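Local coordinates for 'Carboxyl esterase 2 (Tuber melanosporum Mel28, PDB 5MIF), which probably hydrolyses carboxylic esters, as an archaea-like alpha/beta hydrolase-fold carboxylesterase of a mycorrhizal fungus, at residues 36-41 and 322-327; 129-134 and 333-338; 231-236 and 288-293. One frame throughout, in Å; residues are numbered along the deposited sequence.

How the contacts relate
Near the N terminus, the start of helix 37-47 meets the short, weakly bonded helix at 322-327, so contact 1 closes a loop of 280 residues and ties the N-terminal helix to the C-terminal region. Within that loop helix 129-139 begins, and contact 2 joins its first turns to helix 329-345; because 333-338 follows 322-327, the two loops cross. Contact 1 and contact 2 also touch, Ser-326 CB lying 3.6 Å from Ile-335 CD1, and both reach the second subunit. Contact 3, between the end of helix 228-232 and the start of helix 290-302, is nested inside both loops, its centre about 19 Å from that of contact 1.

Contact 1: 36-41 and 322-327; sequences DPITQA and IDVLSE
Leu-325 CD2 packs against Thr-39, 3.8 Å from Thr-39 CG2 and equally near its CA, and the two side chains cross at about a right angle. The contact joins an N-terminal helix to a short, weakly bonded helix near the C terminus. Alongside, Ile-38 CG2 makes a van der Waals contact with a carbonyl, 3.7 Å from Val-324 O, and its apolar pair with Val-324 CG1 is looser at 4.4 Å. No direct hydrogen bond joins the segments.

The polar link is a water. It donates to Thr-39 OG1 at 2.6 Å and to Leu-325 O at 2.9 Å, bridging the Thr-39 hydroxyl to the Leu-325 carbonyl. Thr-39 can serve both kinds of interaction because its chi1 of -62° sets OG1 beside its own backbone N, which leaves CG2 anti to that N and facing Leu-325 CD2.

Asp-36 organises the helix start as its N-cap. Thr-39 N donates to Asp-36 OD2 from above the carboxylate plane, Ile-38 N adds a weak bond to the same oxygen, and Thr-39 OG1 donates to Asp-36 OD1 at 2.7 Å, on the syn side but tilted 29° out of the carboxylate plane. Thr-39 is thus gripped by the cap through two groups, which fixes its hydroxyl for the water. A valine in its place would probably leave the bridging water and Asp-36 OD1 without their hydroxyl partner.

Among its neighbours, Thr-39 and Leu-325 both rest on Ile-316 of strand 315-316, Tyr-42 of helix 37-47 packs on Leu-325, and Arg-306 of the second subunit bonds to Glu-327 O.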
loop_
_atom_site.group_PDB
_atom_site.type_symbol
_atom_site.label_atom_id
_atom_site.label_comp_id
_atom_site.label_asym_id
_atom_site.label_seq_id
_atom_site.Cartn_x
_atom_site.Cartn_y
_atom_site.Cartn_z
ATOM N N ASP A 36 12.928 -9.567 0.840
ATOM C CA ASP A 36 13.893 -8.520 0.502
ATOM C C ASP A 36 15.122 -8.669 1.413
ATOM O O ASP A 36 15.002 -9.197 2.517
ATOM C CB ASP A 36 13.271 -7.123 0.639
ATOM C CG ASP A 36 13.140 -6.670 2.087
ATOM O OD1 ASP A 36 12.063 -6.872 2.700
ATOM O OD2 ASP A 36 14.123 -6.093 2.610
ATOM N N PRO A 37 16.303 -8.201 0.961
ATOM C CA PRO A 37 17.567 -8.367 1.702
ATOM C C PRO A 37 17.553 -7.913 3.165
ATOM O O PRO A 37 18.136 -8.603 4.002
ATOM C CB PRO A 37 18.550 -7.521 0.890
ATOM C CG PRO A 37 18.044 -7.628 -0.505
ATOM C CD PRO A 37 16.535 -7.624 -0.379
ATOM N N ILE A 38 16.937 -6.777 3.471
ATOM C CA ILE A 38 16.922 -6.288 4.845
ATOM C C ILE A 38 16.136 -7.218 5.761
ATOM O O ILE A 38 16.558 -7.506 6.886
ATOM C CB ILE A 38 16.325 -4.874 4.950
ATOM C CG1 ILE A 38 17.218 -3.861 4.244
ATOM C CG2 ILE A 38 16.178 -4.463 6.402
ATOM C CD1 ILE A 38 16.719 -2.439 4.370
ATOM N N THR A 39 14.980 -7.659 5.276
ATOM C CA THR A 39 14.116 -8.565 6.016
ATOM C C THR A 39 14.755 -9.948 6.144
ATOM O O THR A 39 14.667 -10.596 7.189
ATOM C CB THR A 39 12.738 -8.677 5.348
ATOM O OG1 THR A 39 12.111 -7.385 5.361
ATOM C CG2 THR A 39 11.851 -9.665 6.107
ATOM N N GLN A 40 15.387 -10.392 5.066
ATOM C CA GLN A 40 16.115 -11.651 5.044
ATOM C C GLN A 40 17.263 -11.633 6.053
ATOM O O GLN A 40 17.473 -12.598 6.770
ATOM C CB GLN A 40 16.646 -11.923 3.640
ATOM C CG GLN A 40 17.298 -13.271 3.472
ATOM C CD GLN A 40 16.316 -14.391 3.707
ATOM O OE1 GLN A 40 15.351 -14.552 2.964
ATOM N NE2 GLN A 40 16.561 -15.177 4.741
ATOM N N ALA A 41 17.994 -10.524 6.107
ATOM C CA ALA A 41 19.090 -10.357 7.061
ATOM C C ALA A 41 18.590 -10.436 8.493
ATOM O O ALA A 41 19.221 -11.051 9.351
ATOM C CB ALA A 41 19.797 -9.035 6.829
ATOM N N ILE A 322 8.845 -3.589 14.474
ATOM C CA ILE A 322 10.246 -3.968 14.623
ATOM C C ILE A 322 11.112 -2.999 13.815
ATOM O O ILE A 322 11.030 -2.958 12.584
ATOM C CB ILE A 322 10.474 -5.409 14.159
ATOM C CG1 ILE A 322 9.591 -6.360 14.974
ATOM C CG2 ILE A 322 11.958 -5.769 14.231
ATOM C CD1 ILE A 322 9.529 -7.772 14.409
ATOM N N ASP A 323 11.922 -2.213 14.518
ATOM C CA ASP A 323 12.695 -1.116 13.921
ATOM C C ASP A 323 13.450 -1.493 12.644
ATOM O O ASP A 323 13.367 -0.795 11.629
ATOM C CB ASP A 323 13.673 -0.560 14.956
ATOM C CG ASP A 323 12.971 0.210 16.065
ATOM O OD1 ASP A 323 11.733 0.405 15.979
ATOM O OD2 ASP A 323 13.661 0.619 17.025
ATOM N N VAL A 324 14.195 -2.588 12.707
ATOM C CA VAL A 324 14.984 -3.057 11.573
ATOM C C VAL A 324 14.096 -3.362 10.351
ATOM O O VAL A 324 14.412 -2.958 9.228
ATOM C CB VAL A 324 15.797 -4.317 11.962
ATOM C CG1 VAL A 324 16.247 -5.082 10.737
ATOM C CG2 VAL A 324 16.996 -3.934 12.837
ATOM N N LEU A 325 12.994 -4.075 10.571
ATOM C CA LEU A 325 12.073 -4.429 9.488
ATOM C C LEU A 325 11.381 -3.197 8.898
ATOM O O LEU A 325 11.099 -3.134 7.699
ATOM C CB LEU A 325 11.015 -5.428 9.988
ATOM C CG LEU A 325 11.512 -6.831 10.360
ATOM C CD1 LEU A 325 10.371 -7.755 10.780
ATOM C CD2 LEU A 325 12.308 -7.446 9.215
ATOM N N SER A 326 11.146 -2.205 9.746
ATOM C CA SER A 326 10.328 -1.063 9.382
ATOM C C SER A 326 11.024 -0.125 8.402
ATOM O O SER A 326 10.375 0.745 7.815
ATOM C CB SER A 326 9.899 -0.306 10.648
ATOM O OG SER A 326 10.939 0.514 11.160
ATOM N N GLU A 327 12.329 -0.305 8.202
ATOM C CA GLU A 327 13.072 0.574 7.296
ATOM C C GLU A 327 13.218 0.000 5.886
ATOM O O GLU A 327 13.715 0.683 4.989
ATOM C CB GLU A 327 14.455 0.900 7.871
ATOM C CG GLU A 327 14.394 1.748 9.145
ATOM C CD GLU A 327 13.781 3.138 8.927
ATOM O OE1 GLU A 327 13.874 3.687 7.807
ATOM O OE2 GLU A 327 13.187 3.680 9.884
HETATM O O HOH W 1 10.432 -5.585 6.273
#

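Contact 2: 129-134 and 333-338; sequences RGLITN and ATIELI
In Ile-335 a chi1 of -71° sets CG1 beside the backbone N and so sends the CG2 branch anti to that N; with CG of Asn-134 set beside its own N (chi1 -80°), the branched methyl of one helix arrives against the flank of the other residue. This is a helix-to-helix contact of the alpha/beta hydrolase fold, in which helices cover the faces of a central, mostly parallel sheet; here helix 129-139 meets helix 329-345. No hydrogen bond crosses between the segments, and the buried area, 105 Å², is small.

All the close contacts across the pair use one methyl, Ile-335 CG2. It sits 3.9 Å from CB of Asn-134 and also comes near ND2, so that it lies along the stem of the amide, the two side chains crossing obliquely. Beside it CD1 of Leu-131, one turn earlier, approaches the same methyl at 4.4 Å. An asparagine can take part in such an apolar contact because it offers its CB, while its OD1 is engaged by Arg-137 of the same helix.

Around the pair, helix 329-345 has other partners: Ile-338 packs on Val-215 and Ile-217 of strand 213-217, whereas Glu-336 forms salt bridges with Lys-341 and Lys-344 of the second subunit. The same helix thus serves the sheet, helix 129-139 and the dimer interface.

In helix 129-139 itself, Arg-129 O accepts two bonds from one residue: Thr-133 N at 3.0 Å and Thr-133 OG1 at 2.7 Å reach it from opposite faces of the carbonyl plane.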
loop_
_atom_site.group_PDB
_atom_site.type_symbol
_atom_site.label_atom_id
_atom_site.label_comp_id
_atom_site.label_asym_id
_atom_site.label_seq_id
_atom_site.Cartn_x
_atom_site.Cartn_y
_atom_site.Cartn_z
ATOM N N ARG A 129 7.772 2.447 20.767
ATOM C CA ARG A 129 8.146 3.856 20.651
ATOM C C ARG A 129 8.396 4.256 19.191
ATOM O O ARG A 129 8.042 5.351 18.786
ATOM C CB ARG A 129 9.384 4.185 21.501
ATOM C CG ARG A 129 9.838 5.647 21.356
ATOM C CD ARG A 129 10.941 6.021 22.323
ATOM N NE ARG A 129 12.160 5.245 22.088
ATOM C CZ ARG A 129 13.295 5.411 22.766
ATOM N NH1 ARG A 129 13.378 6.348 23.707
ATOM N NH2 ARG A 129 14.353 4.649 22.498
ATOM N N GLY A 130 9.020 3.371 18.422
ATOM C CA GLY A 130 9.322 3.631 17.023
ATOM C C GLY A 130 8.068 3.813 16.173
ATOM O O GLY A 130 7.978 4.728 15.356
ATOM N N LEU A 131 7.108 2.917 16.342
ATOM C CA LEU A 131 5.858 3.002 15.608
ATOM C C LEU A 131 5.040 4.220 16.053
ATOM O O LEU A 131 4.472 4.921 15.220
ATOM C CB LEU A 131 5.043 1.712 15.775
ATOM C CG LEU A 131 3.685 1.738 15.060
ATOM C CD1 LEU A 131 3.836 2.176 13.582
ATOM C CD2 LEU A 131 2.994 0.392 15.167
ATOM N N ILE A 132 4.980 4.476 17.356
ATOM C CA ILE A 132 4.249 5.625 17.860
ATOM C C ILE A 132 4.802 6.934 17.284
ATOM O O ILE A 132 4.044 7.826 16.885
ATOM C CB ILE A 132 4.283 5.684 19.388
ATOM C CG1 ILE A 132 3.518 4.506 19.983
ATOM C CG2 ILE A 132 3.653 6.966 19.889
ATOM C CD1 ILE A 132 3.764 4.348 21.463
ATOM N N THR A 133 6.125 7.038 17.241
ATOM C CA THR A 133 6.792 8.218 16.686
ATOM C C THR A 133 6.448 8.425 15.208
ATOM O O THR A 133 6.099 9.528 14.792
ATOM C CB THR A 133 8.318 8.102 16.816
ATOM O OG1 THR A 133 8.668 7.883 18.186
ATOM C CG2 THR A 133 8.992 9.363 16.285
ATOM N N ASN A 134 6.546 7.348 14.435
ATOM C CA ASN A 134 6.173 7.353 13.029
ATOM C C ASN A 134 4.719 7.811 12.836
ATOM O O ASN A 134 4.441 8.651 11.985
ATOM C CB ASN A 134 6.387 5.959 12.418
ATOM C CG ASN A 134 7.835 5.697 12.061
ATOM O OD1 ASN A 134 8.589 6.636 11.797
ATOM N ND2 ASN A 134 8.244 4.424 12.065
ATOM N N ALA A 333 7.068 2.241 3.353
ATOM C CA ALA A 333 6.048 2.892 2.542
ATOM C C ALA A 333 4.671 2.731 3.176
ATOM O O ALA A 333 3.870 3.671 3.208
ATOM C CB ALA A 333 6.054 2.335 1.120
ATOM N N THR A 334 4.396 1.544 3.699
ATOM C CA THR A 334 3.060 1.303 4.218
ATOM C C THR A 334 2.878 1.942 5.588
ATOM O O THR A 334 1.777 2.368 5.935
ATOM C CB THR A 334 2.749 -0.196 4.270
ATOM O OG1 THR A 334 3.669 -0.835 5.139
ATOM C CG2 THR A 334 2.913 -0.794 2.878
ATOM N N ILE A 335 3.962 2.068 6.348
ATOM C CA ILE A 335 3.878 2.758 7.631
ATOM C C ILE A 335 3.534 4.235 7.430
ATOM O O ILE A 335 2.687 4.778 8.136
ATOM C CB ILE A 335 5.187 2.609 8.441
ATOM C CG1 ILE A 335 5.318 1.159 8.940
ATOM C CG2 ILE A 335 5.192 3.545 9.646
ATOM C CD1 ILE A 335 6.699 0.801 9.462
ATOM N N GLU A 336 4.150 4.893 6.455
ATOM C CA GLU A 336 3.773 6.286 6.238
ATOM C C GLU A 336 2.385 6.398 5.597
ATOM O O GLU A 336 1.657 7.336 5.895
ATOM C CB GLU A 336 4.836 7.029 5.419
ATOM C CG GLU A 336 5.446 6.255 4.300
ATOM C CD GLU A 336 6.881 6.695 4.000
ATOM O OE1 GLU A 336 7.511 7.359 4.858
ATOM O OE2 GLU A 336 7.384 6.357 2.910
ATOM N N LEU A 337 2.000 5.432 4.764
ATOM C CA LEU A 337 0.633 5.390 4.232
ATOM C C LEU A 337 -0.374 5.382 5.386
ATOM O O LEU A 337 -1.340 6.165 5.408
ATOM C CB LEU A 337 0.415 4.156 3.343
ATOM C CG LEU A 337 -1.010 3.987 2.791
ATOM C CD1 LEU A 337 -1.374 5.128 1.852
ATOM C CD2 LEU A 337 -1.201 2.646 2.100
ATOM N N ILE A 338 -0.131 4.503 6.357
ATOM C CA ILE A 338 -1.004 4.403 7.521
ATOM C C ILE A 338 -1.149 5.746 8.226
ATOM O O ILE A 338 -2.274 6.216 8.438
ATOM C CB ILE A 338 -0.495 3.337 8.524
ATOM C CG1 ILE A 338 -0.827 1.939 8.003
ATOM C CG2 ILE A 338 -1.147 3.525 9.875
ATOM C CD1 ILE A 338 -0.042 0.815 8.674
#

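Contact 3: 231-236 and 288-293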
loop_
_atom_site.group_PDB
_atom_site.type_symbol
_atom_site.label_atom_id
_atom_site.label_comp_id
_atom_site.label_asym_id
_atom_site.label_seq_id
_atom_site.Cartn_x
_atom_site.Cartn_y
_atom_site.Cartn_z
ATOM N N LYS A 231 -0.511 -23.360 7.074
ATOM C CA LYS A 231 0.149 -24.462 6.391
ATOM C C LYS A 231 1.269 -23.978 5.456
ATOM O O LYS A 231 2.289 -24.649 5.298
ATOM C CB LYS A 231 -0.892 -25.266 5.601
ATOM C CG LYS A 231 -1.893 -25.971 6.501
ATOM C CD LYS A 231 -3.209 -26.239 5.791
ATOM C CE LYS A 231 -4.224 -26.881 6.745
ATOM N NZ LYS A 231 -5.365 -27.545 6.035
ATOM N N GLU A 232 1.081 -22.814 4.836
ATOM C CA GLU A 232 2.060 -22.307 3.882
ATOM C C GLU A 232 3.334 -21.789 4.567
ATOM O O GLU A 232 4.436 -21.949 4.046
ATOM C CB GLU A 232 1.442 -21.205 3.019
ATOM C CG GLU A 232 2.356 -20.726 1.915
ATOM C CD GLU A 232 1.676 -19.770 0.960
ATOM O OE1 GLU A 232 0.481 -19.454 1.173
ATOM O OE2 GLU A 232 2.339 -19.355 -0.020
ATOM N N PHE A 233 3.183 -21.153 5.724
ATOM C CA PHE A 233 4.334 -20.617 6.458
ATOM C C PHE A 233 4.403 -21.096 7.916
ATOM O O PHE A 233 4.492 -20.265 8.827
ATOM C CB PHE A 233 4.294 -19.091 6.437
ATOM C CG PHE A 233 4.050 -18.508 5.077
ATOM C CD1 PHE A 233 5.075 -18.415 4.147
ATOM C CD2 PHE A 233 2.787 -18.054 4.726
ATOM C CE1 PHE A 233 4.846 -17.873 2.891
ATOM C CE2 PHE A 233 2.552 -17.513 3.476
ATOM C CZ PHE A 233 3.581 -17.421 2.557
ATOM N N PRO A 234 4.404 -22.431 8.140
ATOM C CA PRO A 234 4.264 -22.978 9.502
ATOM C C PRO A 234 5.317 -22.473 10.490
ATOM O O PRO A 234 5.017 -22.315 11.674
ATOM C CB PRO A 234 4.398 -24.494 9.289
ATOM C CG PRO A 234 5.163 -24.628 8.016
ATOM C CD PRO A 234 4.708 -23.488 7.156
ATOM N N ASN A 235 6.532 -22.218 10.026
ATOM C CA ASN A 235 7.475 -21.509 10.872
ATOM C C ASN A 235 8.206 -20.440 10.084
ATOM O O ASN A 235 9.237 -19.934 10.533
ATOM C CB ASN A 235 8.441 -22.464 11.590
ATOM C CG ASN A 235 8.849 -23.645 10.746
ATOM O OD1 ASN A 235 8.033 -24.226 10.029
ATOM N ND2 ASN A 235 10.113 -24.043 10.865
ATOM N N GLY A 236 7.667 -20.131 8.898
ATOM C CA GLY A 236 8.179 -19.075 8.028
ATOM C C GLY A 236 8.465 -17.868 8.897
ATOM O O GLY A 236 7.646 -17.530 9.756
ATOM N N PRO A 288 2.105 -16.581 8.554
ATOM C CA PRO A 288 1.043 -17.555 8.815
ATOM C C PRO A 288 -0.321 -16.901 9.002
ATOM O O PRO A 288 -1.337 -17.487 8.637
ATOM C CB PRO A 288 1.471 -18.210 10.136
ATOM C CG PRO A 288 2.849 -17.848 10.342
ATOM C CD PRO A 288 3.161 -16.619 9.579
ATOM N N ILE A 289 -0.338 -15.697 9.563
ATOM C CA ILE A 289 -1.600 -15.067 9.938
ATOM C C ILE A 289 -2.159 -14.198 8.785
ATOM O O ILE A 289 -3.216 -13.580 8.916
ATOM C CB ILE A 289 -1.431 -14.228 11.240
ATOM C CG1 ILE A 289 -2.696 -14.261 12.082
ATOM C CG2 ILE A 289 -1.016 -12.807 10.962
ATOM C CD1 ILE A 289 -2.917 -15.599 12.717
ATOM N N ARG A 290 -1.455 -14.173 7.653
ATOM C CA ARG A 290 -1.853 -13.333 6.517
ATOM C C ARG A 290 -3.301 -13.570 6.058
ATOM O O ARG A 290 -4.037 -12.618 5.811
ATOM C CB ARG A 290 -0.901 -13.549 5.334
ATOM C CG ARG A 290 -1.167 -12.634 4.140
ATOM C CD ARG A 290 -0.357 -13.074 2.930
ATOM N NE ARG A 290 -1.010 -14.197 2.262
ATOM C CZ ARG A 290 -0.395 -15.074 1.471
ATOM N NH1 ARG A 290 0.905 -14.967 1.236
ATOM N NH2 ARG A 290 -1.088 -16.055 0.903
ATOM N N GLN A 291 -3.710 -14.832 5.946
ATOM C CA GLN A 291 -5.049 -15.162 5.442
ATOM C C GLN A 291 -6.187 -14.540 6.268
ATOM O O GLN A 291 -7.244 -14.177 5.730
ATOM C CB GLN A 291 -5.232 -16.684 5.380
ATOM C CG GLN A 291 -6.520 -17.134 4.694
ATOM C CD GLN A 291 -6.472 -16.967 3.186
ATOM O OE1 GLN A 291 -5.451 -17.243 2.554
ATOM N NE2 GLN A 291 -7.573 -16.495 2.602
ATOM N N GLN A 292 -5.977 -14.433 7.577
ATOM C CA GLN A 292 -7.007 -13.908 8.470
ATOM C C GLN A 292 -7.376 -12.464 8.148
ATOM O O GLN A 292 -8.561 -12.121 8.064
ATOM C CB GLN A 292 -6.553 -14.017 9.930
ATOM C CG GLN A 292 -6.568 -15.439 10.434
ATOM C CD GLN A 292 -6.263 -15.544 11.909
ATOM O OE1 GLN A 292 -6.388 -14.570 12.663
ATOM N NE2 GLN A 292 -5.812 -16.724 12.329
ATOM N N GLY A 293 -6.361 -11.620 7.985
ATOM C CA GLY A 293 -6.591 -10.225 7.646
ATOM C C GLY A 293 -7.300 -10.060 6.313
ATOM O O GLY A 293 -8.273 -9.307 6.217
HETATM O O HOH W 2 2.007 -16.482 -0.827
#
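Arg-290 NH1 comes to the edge of the Phe-233 ring, near its plane and 3.8 Å from Phe-233 CE2, with ring and guanidinium planes 78° apart. Placed at the edge, the cation is not over the ring's pi face, so the arrangement is no cation-pi stack. Over one face of the ring, offset toward the rim, lies CG of its own neighbour in the chain, Glu-232, 3.5 Å above the plane.

From there the extended side chain of Glu-232, CG anti to the backbone N (chi1 -174°), carries its carboxylate to the guanidinium. The two flat groups stand almost perpendicular, 88° apart, and Glu-232 OE1 approaches Arg-290 NH2 only as a long salt bridge of 3.8 Å. A water completes the link, donating to Glu-232 OE2 and accepting from Arg-290 NH1 at 2.8 Å; it lies in the plane of both the guanidinium and the ring, at the edge of each.

Farther along, Pro-288 lays its ring against the backbone of Phe-233, CG 3.3 Å from Phe-233 O, while Phe-233 CB faces the proline CD at 4.2 Å. Pro-288 follows Asp-287, which with Ser-190 and His-317 has the geometry of a Ser-His-Asp triad, consistent with a hydrolase of this family.

Since Arg-290 NH1 also donates to Glu-285 O and Arg-311 brings a second positive charge close to NE, the carboxylate of Glu-232 probably offsets part of that charge. With its direct ion pair so long, much of the grip between the two segments falls to the water and to contacts with Phe-233.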